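PDB 2Z61: probable aspartate aminotransferase 2, which catalyses the pyridoxal phosphate-dependent transamination between 4-(hydroxymethyl)-2-furancarboxaldehyde phosphate and alanine that supplies the furan precursor of methanofuran. Local coordinates for residues 281-284 against 285-288. Residues are numbered along the deposited sequence; the frame is centred on the assembly and turned at random.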
loop_
_atom_site.group_PDB
_atom_site.type_symbol
_atom_site.label_atom_id
_atom_site.label_comp_id
_atom_site.label_asym_id
_atom_site.label_seq_id
_atom_site.Cartn_x
_atom_site.Cartn_y
_atom_site.Cartn_z
ATOM N N GLU A 281 20.445 -12.216 20.523
ATOM C CA GLU A 281 19.422 -12.174 21.559
ATOM C C GLU A 281 18.253 -13.099 21.219
ATOM O O GLU A 281 17.776 -13.839 22.078
ATOM C CB GLU A 281 18.920 -10.736 21.753
ATOM C CG GLU A 281 17.769 -10.614 22.745
ATOM C CD GLU A 281 18.158 -10.994 24.167
ATOM O OE1 GLU A 281 18.931 -11.957 24.357
ATOM O OE2 GLU A 281 17.674 -10.329 25.101
ATOM N N PHE A 282 17.794 -13.057 19.969
ATOM C CA PHE A 282 16.687 -13.909 19.538
ATOM C C PHE A 282 17.038 -15.382 19.740
ATOM O O PHE A 282 16.194 -16.178 20.141
ATOM C CB PHE A 282 16.362 -13.667 18.054
ATOM C CG PHE A 282 15.309 -12.607 17.806
ATOM C CD1 PHE A 282 15.443 -11.712 16.754
ATOM C CD2 PHE A 282 14.165 -12.536 18.595
ATOM C CE1 PHE A 282 14.457 -10.764 16.488
ATOM C CE2 PHE A 282 13.170 -11.590 18.338
ATOM C CZ PHE A 282 13.319 -10.703 17.282
ATOM N N ASP A 283 18.285 -15.742 19.454
ATOM C CA ASP A 283 18.710 -17.129 19.594
ATOM C C ASP A 283 18.735 -17.557 21.060
ATOM O O ASP A 283 18.404 -18.699 21.388
ATOM C CB ASP A 283 20.085 -17.327 18.951
ATOM C CG ASP A 283 20.514 -18.781 18.937
ATOM O OD1 ASP A 283 19.648 -19.653 18.722
ATOM O OD2 ASP A 283 21.719 -19.055 19.123
ATOM N N ARG A 284 19.123 -16.640 21.942
ATOM C CA ARG A 284 19.154 -16.954 23.365
ATOM C C ARG A 284 17.719 -17.251 23.804
ATOM O O ARG A 284 17.467 -18.174 24.580
ATOM C CB ARG A 284 19.705 -15.774 24.168
ATOM C CG ARG A 284 20.099 -16.145 25.591
ATOM C CD ARG A 284 20.642 -14.954 26.362
ATOM N NE ARG A 284 19.868 -14.638 27.559
ATOM C CZ ARG A 284 19.259 -13.474 27.762
ATOM N NH1 ARG A 284 19.339 -12.515 26.851
ATOM N NH2 ARG A 284 18.566 -13.269 28.875
ATOM N N ARG A 285 16.781 -16.463 23.289
ATOM C CA ARG A 285 15.373 -16.634 23.613
ATOM C C ARG A 285 14.842 -17.948 23.048
ATOM O O ARG A 285 14.130 -18.690 23.726
ATOM C CB ARG A 285 14.571 -15.477 23.032
ATOM C CG ARG A 285 15.026 -14.107 23.504
ATOM C CD ARG A 285 14.358 -13.033 22.675
ATOM N NE ARG A 285 14.532 -11.701 23.227
ATOM C CZ ARG A 285 14.010 -10.608 22.684
ATOM N NH1 ARG A 285 13.283 -10.707 21.572
ATOM N NH2 ARG A 285 14.209 -9.420 23.253
ATOM N N ARG A 286 15.191 -18.233 21.796
ATOM C CA ARG A 286 14.737 -19.453 21.141
ATOM C C ARG A 286 15.124 -20.704 21.939
ATOM O O ARG A 286 14.337 -21.654 22.055
ATOM C CB ARG A 286 15.325 -19.518 19.729
ATOM C CG ARG A 286 15.149 -20.849 19.041
ATOM C CD ARG A 286 15.944 -20.891 17.750
ATOM N NE ARG A 286 17.306 -21.352 17.996
ATOM C CZ ARG A 286 17.753 -22.561 17.677
ATOM N NH1 ARG A 286 16.944 -23.442 17.102
ATOM N NH2 ARG A 286 19.017 -22.875 17.921
ATOM N N ARG A 287 16.333 -20.698 22.488
ATOM C CA ARG A 287 16.814 -21.834 23.264
ATOM C C ARG A 287 16.040 -21.972 24.573
ATOM O O ARG A 287 15.754 -23.083 25.015
ATOM C CB ARG A 287 18.313 -21.682 23.544
ATOM C CG ARG A 287 19.191 -21.833 22.304
ATOM C CD ARG A 287 20.661 -21.571 22.613
ATOM N NE ARG A 287 21.482 -21.531 21.402
ATOM C CZ ARG A 287 21.673 -22.563 20.585
ATOM N NH1 ARG A 287 21.106 -23.736 20.843
ATOM N NH2 ARG A 287 22.427 -22.421 19.501
ATOM N N LEU A 288 15.698 -20.840 25.182
ATOM C CA LEU A 288 14.948 -20.841 26.431
ATOM C C LEU A 288 13.582 -21.464 26.167
ATOM O O LEU A 288 13.096 -22.278 26.955
ATOM C CB LEU A 288 14.760 -19.410 26.946
ATOM C CG LEU A 288 14.292 -19.200 28.392
ATOM C CD1 LEU A 288 13.602 -17.851 28.496
ATOM C CD2 LEU A 288 13.329 -20.293 28.814
HETATM O O HOH W 1 15.283 -10.271 25.637
#
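D283 shares its carboxylate between R286 and R287, an instance of i to i+3 and i to i+4 salt bridging along one helix. OD1 of D283 takes a hydrogen bond from NE of R286 at 3.0 Å, met nearly along its C-O axis, with carboxylate and guanidinium planes only 17° apart. The other oxygen, OD2 of D283, is held weakly by NE of R287 at 3.4 Å, with that guanidinium turned steeply against the carboxylate. R286 is gripped further by E198 and the carbonyl of P303.

A second network joins E281, R284 and R285. While OE1 of E281 forms a salt bridge with NH1 of R284, OE2 of E281 reaches NE of R285 only at 3.9 Å, a long salt bridge; one water links that OE2 to NH2 of R285, which also pairs with D40. With CG beside its backbone N (chi1 -57°) and an extended chain, R285 runs back along the helix, where CG of E281 covers one guanidinium face and NH1 of R285 comes obliquely within 3.4 Å of CE2 of F282. Shortening R285 to an alanine is likely to cost D40 this arginine and thin the packing beside F282.

The i+4 to i backbone bonds, such as R286 N to F282 O at 2.8 Å, belong to helix 269-295. F282 meets F41 edge-to-face, while R285 and L288 pack against helix 354-368.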